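Local coordinates for protein aspartate-semialdehyde dehydrogenase (Vibrio cholerae, PDB 2R00) that catalyses the NADPH-dependent reductive dephosphorylation of L-aspartyl-4-phosphate to L-aspartate-semialdehyde, a step on the way to lysine and methionine, at residues A69-G74 and V90-N95; S97-D102 and R123-N128; I105-P110 and Q221-D226. All blocks are in the same frame, centred on the assembly; numbering follows the deposited sequence.

Interaction 1: A69-G74 and V90-N95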
ATOM      1  N   ALA A  69     -34.931  10.269  -5.611  1.00 25.62           N
ATOM      2  CA  ALA A  69     -34.526   9.031  -6.261  1.00 25.16           C
ATOM      3  C   ALA A  69     -33.061   8.767  -5.974  1.00 24.79           C
ATOM      4  O   ALA A  69     -32.259   9.693  -5.977  1.00 24.63           O
ATOM      5  CB  ALA A  69     -34.777   9.099  -7.767  1.00 24.70           C
ATOM      6  N   LEU A  70     -32.734   7.506  -5.704  1.00 24.66           N
ATOM      7  CA  LEU A  70     -31.355   7.057  -5.576  1.00 24.65           C
ATOM      8  C   LEU A  70     -31.018   6.278  -6.838  1.00 24.44           C
ATOM      9  O   LEU A  70     -31.669   5.279  -7.144  1.00 24.51           O
ATOM     10  CB  LEU A  70     -31.170   6.162  -4.328  1.00 24.50           C
ATOM     11  CG  LEU A  70     -31.786   6.549  -2.980  1.00 26.25           C
ATOM     12  CD1 LEU A  70     -31.553   5.463  -1.922  1.00 27.45           C
ATOM     13  CD2 LEU A  70     -31.252   7.886  -2.472  1.00 25.96           C
ATOM     14  N   PHE A  71     -30.012   6.743  -7.577  1.00 23.82           N
ATOM     15  CA  PHE A  71     -29.616   6.113  -8.842  1.00 23.66           C
ATOM     16  C   PHE A  71     -28.344   5.303  -8.649  1.00 23.52           C
ATOM     17  O   PHE A  71     -27.350   5.815  -8.128  1.00 22.88           O
ATOM     18  CB  PHE A  71     -29.329   7.186  -9.909  1.00 23.49           C
ATOM     19  CG  PHE A  71     -30.551   7.714 -10.644  1.00 23.02           C
ATOM     20  CD1 PHE A  71     -31.811   7.795 -10.032  1.00 23.27           C
ATOM     21  CD2 PHE A  71     -30.415   8.200 -11.945  1.00 22.93           C
ATOM     22  CE1 PHE A  71     -32.915   8.304 -10.735  1.00 21.55           C
ATOM     23  CE2 PHE A  71     -31.512   8.703 -12.656  1.00 23.32           C
ATOM     24  CZ  PHE A  71     -32.763   8.765 -12.044  1.00 23.18           C
ATOM     25  N   SER A  72     -28.359   4.053  -9.086  1.00 24.01           N
ATOM     26  CA  SER A  72     -27.120   3.271  -9.133  1.00 24.89           C
ATOM     27  C   SER A  72     -27.155   2.227 -10.235  1.00 25.10           C
ATOM     28  O   SER A  72     -26.980   1.040  -9.976  1.00 25.10           O
ATOM     29  CB  SER A  72     -26.821   2.615  -7.774  1.00 24.87           C
ATOM     30  OG  SER A  72     -25.487   2.108  -7.751  1.00 26.76           O
ATOM     31  N   ALA A  73     -27.373   2.681 -11.469  1.00 25.45           N
ATOM     32  CA  ALA A  73     -27.419   1.792 -12.634  1.00 25.46           C
ATOM     33  C   ALA A  73     -26.368   2.135 -13.692  1.00 25.37           C
ATOM     34  O   ALA A  73     -26.526   1.793 -14.854  1.00 25.63           O
ATOM     35  CB  ALA A  73     -28.820   1.797 -13.246  1.00 25.84           C
ATOM     36  N   GLY A  74     -25.298   2.817 -13.290  1.00 24.97           N
ATOM     37  CA  GLY A  74     -24.205   3.121 -14.208  1.00 24.17           C
ATOM     38  C   GLY A  74     -24.342   4.526 -14.758  1.00 23.40           C
ATOM     39  O   GLY A  74     -25.445   5.056 -14.851  1.00 23.31           O
ATOM     40  N   VAL A  90     -38.114  15.703  -9.101  1.00 25.01           N
ATOM     41  CA  VAL A  90     -37.451  14.734  -8.209  1.00 24.53           C
ATOM     42  C   VAL A  90     -36.018  15.207  -7.876  1.00 24.10           C
ATOM     43  O   VAL A  90     -35.321  15.745  -8.742  1.00 23.66           O
ATOM     44  CB  VAL A  90     -37.367  13.329  -8.876  1.00 24.53           C
ATOM     45  CG1 VAL A  90     -36.875  12.275  -7.895  1.00 24.99           C
ATOM     46  CG2 VAL A  90     -38.708  12.923  -9.449  1.00 26.26           C
ATOM     47  N   VAL A  91     -35.579  15.004  -6.631  1.00 23.47           N
ATOM     48  CA  VAL A  91     -34.183  15.233  -6.282  1.00 22.39           C
ATOM     49  C   VAL A  91     -33.428  13.910  -6.386  1.00 22.36           C
ATOM     50  O   VAL A  91     -33.743  12.939  -5.684  1.00 22.82           O
ATOM     51  CB  VAL A  91     -33.993  15.911  -4.887  1.00 22.31           C
ATOM     52  CG1 VAL A  91     -32.508  16.249  -4.646  1.00 20.81           C
ATOM     53  CG2 VAL A  91     -34.831  17.166  -4.792  1.00 21.56           C
ATOM     54  N   VAL A  92     -32.446  13.877  -7.289  1.00 21.96           N
ATOM     55  CA  VAL A  92     -31.712  12.655  -7.608  1.00 21.46           C
ATOM     56  C   VAL A  92     -30.410  12.625  -6.814  1.00 21.83           C
ATOM     57  O   VAL A  92     -29.638  13.580  -6.837  1.00 21.87           O
ATOM     58  CB  VAL A  92     -31.408  12.544  -9.125  1.00 21.72           C
ATOM     59  CG1 VAL A  92     -30.635  11.262  -9.450  1.00 20.03           C
ATOM     60  CG2 VAL A  92     -32.696  12.623  -9.947  1.00 21.40           C
ATOM     61  N   ILE A  93     -30.194  11.538  -6.085  1.00 21.89           N
ATOM     62  CA  ILE A  93     -28.911  11.287  -5.441  1.00 21.79           C
ATOM     63  C   ILE A  93     -28.223  10.221  -6.289  1.00 21.91           C
ATOM     64  O   ILE A  93     -28.716   9.103  -6.409  1.00 21.49           O
ATOM     65  CB  ILE A  93     -29.074  10.877  -3.944  1.00 22.22           C
ATOM     66  CG1 ILE A  93     -29.653  12.061  -3.143  1.00 21.89           C
ATOM     67  CG2 ILE A  93     -27.731  10.416  -3.372  1.00 21.27           C
ATOM     68  CD1 ILE A  93     -30.512  11.672  -1.935  1.00 23.55           C
ATOM     69  N   ASP A  94     -27.113  10.607  -6.922  1.00 21.69           N
ATOM     70  CA  ASP A  94     -26.543   9.822  -8.011  1.00 21.40           C
ATOM     71  C   ASP A  94     -25.281   9.087  -7.617  1.00 21.04           C
ATOM     72  O   ASP A  94     -24.244   9.703  -7.393  1.00 20.77           O
ATOM     73  CB  ASP A  94     -26.245  10.697  -9.231  1.00 20.81           C
ATOM     74  CG  ASP A  94     -25.963   9.872 -10.463  1.00 23.08           C
ATOM     75  OD1 ASP A  94     -26.757   8.943 -10.724  1.00 22.66           O
ATOM     76  OD2 ASP A  94     -24.956  10.138 -11.160  1.00 24.16           O
ATOM     77  N   ASN A  95     -25.369   7.768  -7.575  1.00 21.37           N
ATOM     78  CA  ASN A  95     -24.204   6.952  -7.266  1.00 21.98           C
ATOM     79  C   ASN A  95     -23.507   6.472  -8.529  1.00 22.31           C
ATOM     80  O   ASN A  95     -23.385   5.264  -8.765  1.00 23.56           O
ATOM     81  CB  ASN A  95     -24.573   5.787  -6.346  1.00 22.41           C
ATOM     82  CG  ASN A  95     -23.359   4.983  -5.915  1.00 22.46           C
ATOM     83  OD1 ASN A  95     -22.421   5.519  -5.339  1.00 24.26           O
ATOM     84  ND2 ASN A  95     -23.362   3.705  -6.232  1.00 22.56           N
TER
HETATM   85  O   HOH W   1     -23.796   3.039 -10.569  1.00 29.00           O
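Phe71 and Val92 meet on one face of a parallel strand pair, 69-71 beside 91-94, where Ala69, Leu70 and Phe71 are in register with Val92, Ile93 and Asp94. Followed outward, Phe71 first brings its CB to 3.2 Å from OD1 of Asp94. CG and CD1 then pass beneath CG1 of Val92, each 3.7 Å from it, and the outer ring atoms CE1, CE2 and CZ remain near the same methyl. CG1 therefore sits over the ring centre, 12° off the normal, in a CH-pi contact; it reaches there because it stands anti to the Val92 backbone N (chi1 180°). The Asp94 carboxylate is steeply inclined to the ring, the two planes 74° apart, and is occupied elsewhere: OD1 is hydrogen-bonded to Ser78 OG and OD2 to Thr96 OG1. On the other face of the sheet, Leu70 and Ile93 run side by side, CD2 of Leu70 lying 3.9 Å from CD1 of Ile93, while helix 316-335 packs on Ile93. Four backbone hydrogen bonds join the strands, from Ala69 N to Val91 O at one end to Asn95 N to Phe71 O (2.8 Å) at the other. Beyond them, one water accepts from Gly74 N and donates to Asn95 O. Ser72, just past the strand end, lies against Val15, predicted to bind NADP(+). With helix 75-87 covering Phe71 and Val92, this is a beta-alpha-beta crossover of the Rossmann-type nucleotide-binding domain.

Interaction 2: S97-D102 and R123-N128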
ATOM      1  N   SER A  97     -20.171   8.092 -11.465  1.00 20.48           N
ATOM      2  CA  SER A  97     -19.194   9.164 -11.697  1.00 20.55           C
ATOM      3  C   SER A  97     -19.764  10.305 -12.539  1.00 20.31           C
ATOM      4  O   SER A  97     -19.169  11.385 -12.602  1.00 20.49           O
ATOM      5  CB  SER A  97     -17.934   8.612 -12.377  1.00 21.18           C
ATOM      6  OG  SER A  97     -18.298   8.010 -13.602  1.00 22.62           O
ATOM      7  N   HIS A  98     -20.914  10.090 -13.179  1.00 19.99           N
ATOM      8  CA  HIS A  98     -21.353  11.038 -14.224  1.00 19.32           C
ATOM      9  C   HIS A  98     -21.420  12.509 -13.800  1.00 19.21           C
ATOM     10  O   HIS A  98     -20.861  13.365 -14.499  1.00 19.97           O
ATOM     11  CB  HIS A  98     -22.650  10.623 -14.948  1.00 18.86           C
ATOM     12  CG  HIS A  98     -22.991  11.540 -16.085  1.00 17.68           C
ATOM     13  ND1 HIS A  98     -22.286  11.546 -17.271  1.00 17.15           N
ATOM     14  CD2 HIS A  98     -23.919  12.518 -16.196  1.00 16.40           C
ATOM     15  CE1 HIS A  98     -22.758  12.497 -18.059  1.00 16.78           C
ATOM     16  NE2 HIS A  98     -23.755  13.098 -17.432  1.00 16.93           N
ATOM     17  N   PHE A  99     -22.075  12.808 -12.676  1.00 19.40           N
ATOM     18  CA  PHE A  99     -22.274  14.217 -12.253  1.00 19.48           C
ATOM     19  C   PHE A  99     -21.323  14.731 -11.179  1.00 19.99           C
ATOM     20  O   PHE A  99     -21.464  15.867 -10.716  1.00 19.63           O
ATOM     21  CB  PHE A  99     -23.705  14.451 -11.769  1.00 19.08           C
ATOM     22  CG  PHE A  99     -24.740  14.264 -12.822  1.00 18.45           C
ATOM     23  CD1 PHE A  99     -24.955  15.240 -13.782  1.00 18.74           C
ATOM     24  CD2 PHE A  99     -25.524  13.115 -12.840  1.00 19.17           C
ATOM     25  CE1 PHE A  99     -25.924  15.062 -14.772  1.00 19.03           C
ATOM     26  CE2 PHE A  99     -26.502  12.935 -13.812  1.00 19.41           C
ATOM     27  CZ  PHE A  99     -26.701  13.903 -14.783  1.00 18.57           C
ATOM     28  N   ARG A 100     -20.350  13.915 -10.785  1.00 20.64           N
ATOM     29  CA  ARG A 100     -19.466  14.279  -9.661  1.00 21.10           C
ATOM     30  C   ARG A 100     -18.637  15.542  -9.908  1.00 21.45           C
ATOM     31  O   ARG A 100     -18.274  16.218  -8.962  1.00 22.03           O
ATOM     32  CB  ARG A 100     -18.518  13.128  -9.299  1.00 21.06           C
ATOM     33  CG  ARG A 100     -19.195  11.853  -8.816  1.00 20.50           C
ATOM     34  CD  ARG A 100     -18.176  10.825  -8.360  1.00 20.92           C
ATOM     35  NE  ARG A 100     -18.854   9.590  -7.969  1.00 22.35           N
ATOM     36  CZ  ARG A 100     -18.382   8.365  -8.175  1.00 24.22           C
ATOM     37  NH1 ARG A 100     -17.213   8.189  -8.772  1.00 26.74           N
ATOM     38  NH2 ARG A 100     -19.094   7.313  -7.787  1.00 26.29           N
ATOM     39  N   TYR A 101     -18.327  15.840 -11.169  1.00 22.11           N
ATOM     40  CA  TYR A 101     -17.345  16.901 -11.514  1.00 22.39           C
ATOM     41  C   TYR A 101     -18.029  18.147 -12.073  1.00 22.77           C
ATOM     42  O   TYR A 101     -17.366  19.134 -12.385  1.00 22.88           O
ATOM     43  CB  TYR A 101     -16.235  16.344 -12.459  1.00 22.24           C
ATOM     44  CG  TYR A 101     -15.796  14.979 -11.982  1.00 22.49           C
ATOM     45  CD1 TYR A 101     -16.332  13.817 -12.540  1.00 20.70           C
ATOM     46  CD2 TYR A 101     -14.914  14.850 -10.902  1.00 22.10           C
ATOM     47  CE1 TYR A 101     -15.978  12.560 -12.054  1.00 22.52           C
ATOM     48  CE2 TYR A 101     -14.559  13.592 -10.410  1.00 22.12           C
ATOM     49  CZ  TYR A 101     -15.102  12.459 -10.985  1.00 22.11           C
ATOM     50  OH  TYR A 101     -14.759  11.221 -10.497  1.00 23.58           O
ATOM     51  N   ASP A 102     -19.357  18.096 -12.178  1.00 23.22           N
ATOM     52  CA  ASP A 102     -20.151  19.237 -12.632  1.00 23.77           C
ATOM     53  C   ASP A 102     -20.079  20.374 -11.616  1.00 24.36           C
ATOM     54  O   ASP A 102     -20.408  20.193 -10.444  1.00 24.04           O
ATOM     55  CB  ASP A 102     -21.610  18.836 -12.902  1.00 23.54           C
ATOM     56  CG  ASP A 102     -21.760  17.987 -14.160  1.00 24.03           C
ATOM     57  OD1 ASP A 102     -21.441  16.790 -14.089  1.00 25.20           O
ATOM     58  OD2 ASP A 102     -22.179  18.514 -15.219  1.00 22.00           O
ATOM     59  N   ARG A 123     -29.792  21.940  -9.874  1.00 25.51           N
ATOM     60  CA  ARG A 123     -30.090  20.973 -10.935  1.00 24.79           C
ATOM     61  C   ARG A 123     -31.004  19.834 -10.467  1.00 23.94           C
ATOM     62  O   ARG A 123     -31.338  18.938 -11.254  1.00 24.13           O
ATOM     63  CB  ARG A 123     -28.778  20.362 -11.465  1.00 24.50           C
ATOM     64  CG  ARG A 123     -27.955  21.303 -12.357  1.00 26.88           C
ATOM     65  CD  ARG A 123     -28.096  20.940 -13.856  1.00 29.73           C
ATOM     66  NE  ARG A 123     -26.831  20.425 -14.437  1.00 32.72           N
ATOM     67  CZ  ARG A 123     -26.723  19.338 -15.203  1.00 33.46           C
ATOM     68  NH1 ARG A 123     -27.788  18.618 -15.492  1.00 32.69           N
ATOM     69  NH2 ARG A 123     -25.534  18.963 -15.694  1.00 37.68           N
ATOM     70  N   ASN A 124     -31.387  19.850  -9.188  1.00 23.14           N
ATOM     71  CA  ASN A 124     -32.123  18.738  -8.566  1.00 22.44           C
ATOM     72  C   ASN A 124     -31.311  17.444  -8.591  1.00 22.19           C
ATOM     73  O   ASN A 124     -31.861  16.340  -8.687  1.00 22.38           O
ATOM     74  CB  ASN A 124     -33.513  18.540  -9.193  1.00 22.22           C
ATOM     75  CG  ASN A 124     -34.531  19.584  -8.720  1.00 24.86           C
ATOM     76  OD1 ASN A 124     -34.271  20.367  -7.795  1.00 25.19           O
ATOM     77  ND2 ASN A 124     -35.692  19.604  -9.370  1.00 25.90           N
ATOM     78  N   ILE A 125     -29.991  17.594  -8.495  1.00 21.57           N
ATOM     79  CA  ILE A 125     -29.092  16.451  -8.416  1.00 20.47           C
ATOM     80  C   ILE A 125     -28.022  16.710  -7.362  1.00 19.81           C
ATOM     81  O   ILE A 125     -27.495  17.831  -7.264  1.00 19.39           O
ATOM     82  CB  ILE A 125     -28.412  16.135  -9.787  1.00 20.73           C
ATOM     83  CG1 ILE A 125     -29.447  15.940 -10.901  1.00 20.09           C
ATOM     84  CG2 ILE A 125     -27.558  14.863  -9.683  1.00 20.46           C
ATOM     85  CD1 ILE A 125     -28.858  16.084 -12.296  1.00 20.75           C
ATOM     86  N   ILE A 126     -27.742  15.672  -6.569  1.00 18.98           N
ATOM     87  CA  ILE A 126     -26.602  15.623  -5.652  1.00 19.42           C
ATOM     88  C   ILE A 126     -25.791  14.375  -6.040  1.00 19.29           C
ATOM     89  O   ILE A 126     -26.360  13.322  -6.260  1.00 19.64           O
ATOM     90  CB  ILE A 126     -27.056  15.460  -4.164  1.00 19.14           C
ATOM     91  CG1 ILE A 126     -28.048  16.562  -3.762  1.00 19.76           C
ATOM     92  CG2 ILE A 126     -25.850  15.461  -3.230  1.00 19.35           C
ATOM     93  CD1 ILE A 126     -28.875  16.239  -2.502  1.00 19.93           C
ATOM     94  N   ALA A 127     -24.473  14.503  -6.125  1.00 19.53           N
ATOM     95  CA  ALA A 127     -23.613  13.392  -6.558  1.00 19.29           C
ATOM     96  C   ALA A 127     -23.041  12.670  -5.347  1.00 19.62           C
ATOM     97  O   ALA A 127     -22.592  13.318  -4.399  1.00 19.77           O
ATOM     98  CB  ALA A 127     -22.496  13.922  -7.437  1.00 18.57           C
ATOM     99  N   ASN A 128     -23.083  11.335  -5.383  1.00 19.88           N
ATOM    100  CA  ASN A 128     -22.503  10.471  -4.352  1.00 21.24           C
ATOM    101  C   ASN A 128     -21.069  10.212  -4.791  1.00 21.44           C
ATOM    102  O   ASN A 128     -20.862   9.833  -5.942  1.00 21.70           O
ATOM    103  CB  ASN A 128     -23.284   9.140  -4.299  1.00 21.03           C
ATOM    104  CG  ASN A 128     -23.153   8.392  -2.958  1.00 22.72           C
ATOM    105  OD1 ASN A 128     -22.891   7.177  -2.924  1.00 22.44           O
ATOM    106  ND2 ASN A 128     -23.388   9.095  -1.865  1.00 20.13           N
TER
HETATM  107  O   HOH W   2     -22.978  21.085 -15.375  1.00 29.07           O
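Phe99 lies across Ile125 at about a right angle, presenting a ring face to the isoleucine tip. CD1 of Ile125 stands 4.0 Å from the ring centroid and 14° off the normal, a CH-pi contact displaced toward the rim at CZ and CE1. The opposite ring face carries CD2 of the preceding His98, so the phenyl group is sandwiched between imidazole edge and methyl. At the ring edge comes the guanidinium of Arg123, turned 83° from the phenyl plane, with NH2 4.0 Å from CE1 of Phe99. Bends at chi2 (-103°) and chi3 carry Arg123 round to Asp102, whose OD2 is 3.4 Å from NH2 in a long salt bridge. Carboxylate and guanidinium planes are also steeply crossed, and one oxygen meets one nitrogen, reinforced by a water that donates to OD2 and weakly accepts from NH2; NE of Arg123 pairs with Asp104. At the other end Ala127 CB rests 3.8 Å from CA of Arg100. From the extended Arg100 chain NE donates a hydrogen bond to Asn128 O (2.9 Å), in the carbonyl plane and on a lone pair. This bond restrains the guanidinium's rotation, while NH1 pairs weakly with Glu219. The Arg100 side chain comes within about 4 Å (nearest atoms) of that of Lys215; both residues are predicted to bind phosphate, consistent with a positively charged pocket for the substrate's phosphoryl group.

Interaction 3: I105-P110 and Q221-D226; sequences IPLVVP and QKIFND
Leu107 packs against Ile223 where an extended segment of the nucleotide-binding domain meets the end of helix 211-223 from the dimerization domain, a helix closed by a Schellman motif with Asn225 as its C-prime residue. The tight part is mainly aliphatic. CD2 of Leu107 lies 3.8 Å from CD1 of Ile223, and the two side chains slant across one another; CG1 of Ile223 also comes 3.4 Å from the backbone O of Leu107. A chi1 of 174°, CG opposite the backbone N, lays the Leu107 branch against Ile223. Val109 meets the same Ile223 methyl at about a right angle, its CG2 4.0 Å from CD1. Helix 131-147 adds Thr133 and Leu137 against Ile223 and Val138 against Val109, enclosing this core. The more open side is at Lys222, which is partly exposed and meets Leu107 by a thin line of methylenes, CD 3.9 Å from CB of Leu107, although its ammonium is firmly held. NZ bonds to the carbonyl oxygens of Arg100, Asp102 and Ile105, and through them Lys222 ties residues 100-102 and the start of 105-110 to the helix end. The bond from Lys222 NZ to Ile105 O measures 2.8 Å, with a C=O...N angle of 167°.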
ATOM      1  N   ILE A 105     -23.112  21.083  -9.372  1.00 22.59           N
ATOM      2  CA  ILE A 105     -23.722  19.949  -8.666  1.00 21.70           C
ATOM      3  C   ILE A 105     -22.877  19.603  -7.445  1.00 21.53           C
ATOM      4  O   ILE A 105     -21.673  19.371  -7.584  1.00 20.75           O
ATOM      5  CB  ILE A 105     -23.913  18.724  -9.609  1.00 21.76           C
ATOM      6  CG1 ILE A 105     -24.935  19.074 -10.709  1.00 22.15           C
ATOM      7  CG2 ILE A 105     -24.316  17.451  -8.801  1.00 21.77           C
ATOM      8  CD1 ILE A 105     -25.170  18.000 -11.787  1.00 21.04           C
ATOM      9  N   PRO A 106     -23.498  19.593  -6.242  1.00 21.04           N
ATOM     10  CA  PRO A 106     -22.756  19.261  -5.030  1.00 21.28           C
ATOM     11  C   PRO A 106     -22.321  17.795  -4.991  1.00 20.90           C
ATOM     12  O   PRO A 106     -23.067  16.911  -5.418  1.00 20.82           O
ATOM     13  CB  PRO A 106     -23.775  19.526  -3.911  1.00 21.48           C
ATOM     14  CG  PRO A 106     -25.108  19.318  -4.563  1.00 21.40           C
ATOM     15  CD  PRO A 106     -24.918  19.880  -5.950  1.00 21.15           C
ATOM     16  N   LEU A 107     -21.118  17.555  -4.469  1.00 20.88           N
ATOM     17  CA  LEU A 107     -20.585  16.204  -4.270  1.00 20.22           C
ATOM     18  C   LEU A 107     -20.408  15.990  -2.772  1.00 20.44           C
ATOM     19  O   LEU A 107     -19.550  16.618  -2.161  1.00 21.03           O
ATOM     20  CB  LEU A 107     -19.232  16.067  -4.974  1.00 19.70           C
ATOM     21  CG  LEU A 107     -18.416  14.776  -4.799  1.00 19.57           C
ATOM     22  CD1 LEU A 107     -19.163  13.610  -5.475  1.00 18.27           C
ATOM     23  CD2 LEU A 107     -17.001  14.933  -5.388  1.00 19.12           C
ATOM     24  N   VAL A 108     -21.197  15.093  -2.183  1.00 20.42           N
ATOM     25  CA  VAL A 108     -21.423  15.154  -0.736  1.00 20.23           C
ATOM     26  C   VAL A 108     -21.008  13.916   0.061  1.00 20.45           C
ATOM     27  O   VAL A 108     -21.400  12.807  -0.262  1.00 20.15           O
ATOM     28  CB  VAL A 108     -22.903  15.532  -0.415  1.00 20.51           C
ATOM     29  CG1 VAL A 108     -23.159  15.512   1.077  1.00 19.79           C
ATOM     30  CG2 VAL A 108     -23.248  16.911  -1.020  1.00 17.77           C
ATOM     31  N   VAL A 109     -20.201  14.145   1.098  1.00 21.34           N
ATOM     32  CA  VAL A 109     -19.984  13.202   2.197  1.00 21.75           C
ATOM     33  C   VAL A 109     -20.566  13.879   3.455  1.00 22.30           C
ATOM     34  O   VAL A 109     -20.021  14.886   3.923  1.00 21.90           O
ATOM     35  CB  VAL A 109     -18.470  12.928   2.433  1.00 22.08           C
ATOM     36  CG1 VAL A 109     -18.256  12.080   3.701  1.00 22.23           C
ATOM     37  CG2 VAL A 109     -17.831  12.256   1.208  1.00 21.83           C
ATOM     38  N   PRO A 110     -21.714  13.373   3.963  1.00 22.78           N
ATOM     39  CA  PRO A 110     -22.447  14.041   5.050  1.00 23.66           C
ATOM     40  C   PRO A 110     -21.675  14.353   6.336  1.00 24.65           C
ATOM     41  O   PRO A 110     -22.041  15.287   7.028  1.00 24.49           O
ATOM     42  CB  PRO A 110     -23.617  13.087   5.329  1.00 23.82           C
ATOM     43  CG  PRO A 110     -23.825  12.388   4.047  1.00 23.39           C
ATOM     44  CD  PRO A 110     -22.441  12.180   3.495  1.00 22.49           C
ATOM     45  N   GLN A 221     -10.583  17.566  -3.582  1.00 22.57           N
ATOM     46  CA  GLN A 221     -10.535  19.030  -3.573  1.00 23.15           C
ATOM     47  C   GLN A 221     -11.923  19.674  -3.546  1.00 23.21           C
ATOM     48  O   GLN A 221     -12.114  20.706  -2.887  1.00 23.62           O
ATOM     49  CB  GLN A 221      -9.747  19.535  -4.784  1.00 22.87           C
ATOM     50  CG  GLN A 221      -8.249  19.248  -4.704  1.00 22.63           C
ATOM     51  CD  GLN A 221      -7.496  19.688  -5.948  1.00 24.37           C
ATOM     52  OE1 GLN A 221      -8.081  19.850  -7.026  1.00 27.32           O
ATOM     53  NE2 GLN A 221      -6.189  19.866  -5.810  1.00 25.80           N
ATOM     54  N   LYS A 222     -12.867  19.083  -4.283  1.00 22.82           N
ATOM     55  CA  LYS A 222     -14.263  19.531  -4.288  1.00 22.85           C
ATOM     56  C   LYS A 222     -14.922  19.372  -2.915  1.00 23.18           C
ATOM     57  O   LYS A 222     -15.530  20.315  -2.402  1.00 23.60           O
ATOM     58  CB  LYS A 222     -15.079  18.777  -5.345  1.00 22.40           C
ATOM     59  CG  LYS A 222     -16.517  19.257  -5.510  1.00 21.20           C
ATOM     60  CD  LYS A 222     -17.141  18.740  -6.806  1.00 22.77           C
ATOM     61  CE  LYS A 222     -18.506  19.380  -7.100  1.00 22.48           C
ATOM     62  NZ  LYS A 222     -18.999  19.015  -8.489  1.00 24.09           N
ATOM     63  N   ILE A 223     -14.816  18.185  -2.331  1.00 23.56           N
ATOM     64  CA  ILE A 223     -15.469  17.907  -1.049  1.00 24.33           C
ATOM     65  C   ILE A 223     -14.910  18.802   0.066  1.00 25.40           C
ATOM     66  O   ILE A 223     -15.678  19.386   0.828  1.00 25.33           O
ATOM     67  CB  ILE A 223     -15.433  16.406  -0.690  1.00 24.03           C
ATOM     68  CG1 ILE A 223     -16.281  15.623  -1.699  1.00 23.75           C
ATOM     69  CG2 ILE A 223     -15.967  16.158   0.734  1.00 23.80           C
ATOM     70  CD1 ILE A 223     -15.942  14.127  -1.819  1.00 21.88           C
ATOM     71  N   PHE A 224     -13.588  18.935   0.127  1.00 26.01           N
ATOM     72  CA  PHE A 224     -12.948  19.861   1.075  1.00 27.52           C
ATOM     73  C   PHE A 224     -13.206  21.319   0.704  1.00 28.38           C
ATOM     74  O   PHE A 224     -12.986  22.222   1.519  1.00 28.68           O
ATOM     75  CB  PHE A 224     -11.428  19.635   1.130  1.00 27.25           C
ATOM     76  CG  PHE A 224     -10.983  18.517   2.068  1.00 27.51           C
ATOM     77  CD1 PHE A 224     -11.515  18.392   3.347  1.00 28.04           C
ATOM     78  CD2 PHE A 224      -9.985  17.626   1.676  1.00 27.89           C
ATOM     79  CE1 PHE A 224     -11.080  17.374   4.221  1.00 29.29           C
ATOM     80  CE2 PHE A 224      -9.542  16.606   2.543  1.00 28.91           C
ATOM     81  CZ  PHE A 224     -10.096  16.485   3.817  1.00 26.98           C
ATOM     82  N   ASN A 225     -13.654  21.539  -0.534  1.00 29.41           N
ATOM     83  CA  ASN A 225     -13.808  22.875  -1.112  1.00 30.58           C
ATOM     84  C   ASN A 225     -12.523  23.697  -0.976  1.00 31.43           C
ATOM     85  O   ASN A 225     -12.542  24.861  -0.559  1.00 30.91           O
ATOM     86  CB  ASN A 225     -15.015  23.609  -0.506  1.00 30.77           C
ATOM     87  CG  ASN A 225     -15.413  24.830  -1.310  1.00 32.24           C
ATOM     88  OD1 ASN A 225     -15.254  24.868  -2.538  1.00 33.20           O
ATOM     89  ND2 ASN A 225     -15.922  25.845  -0.622  1.00 32.97           N
ATOM     90  N   ASP A 226     -11.401  23.076  -1.333  1.00 32.10           N
ATOM     91  CA  ASP A 226     -10.101  23.662  -1.069  1.00 32.99           C
ATOM     92  C   ASP A 226      -9.130  23.305  -2.197  1.00 33.75           C
ATOM     93  O   ASP A 226      -8.461  22.267  -2.145  1.00 33.65           O
ATOM     94  CB  ASP A 226      -9.603  23.190   0.304  1.00 32.85           C
ATOM     95  CG  ASP A 226      -8.281  23.828   0.719  1.00 34.26           C
ATOM     96  OD1 ASP A 226      -7.886  23.632   1.896  1.00 35.32           O
ATOM     97  OD2 ASP A 226      -7.633  24.500  -0.113  1.00 33.19           O
TER

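From the N terminus, interaction 1 closes first, its two strands connected in sequence through helix 75-87. The chain then enters 97-102, the opening half of interaction 2, and before that contact closes at 123-128 it lays down 105-110, the opening half of interaction 3. Interactions 2 and 3 therefore cross, with 221-226 arriving much later from the dimerization domain. Interactions 1 and 2 share neighbouring strands of one sheet, Val92 O receiving Ile126 N; interactions 2 and 3 meet where Pro106 O accepts from Ala127 N. Interactions 1 and 3 do not touch, their centres about 17 Å apart. Together they link the Rossmann sheet, through its edge strand 125-127, to helix 211-223.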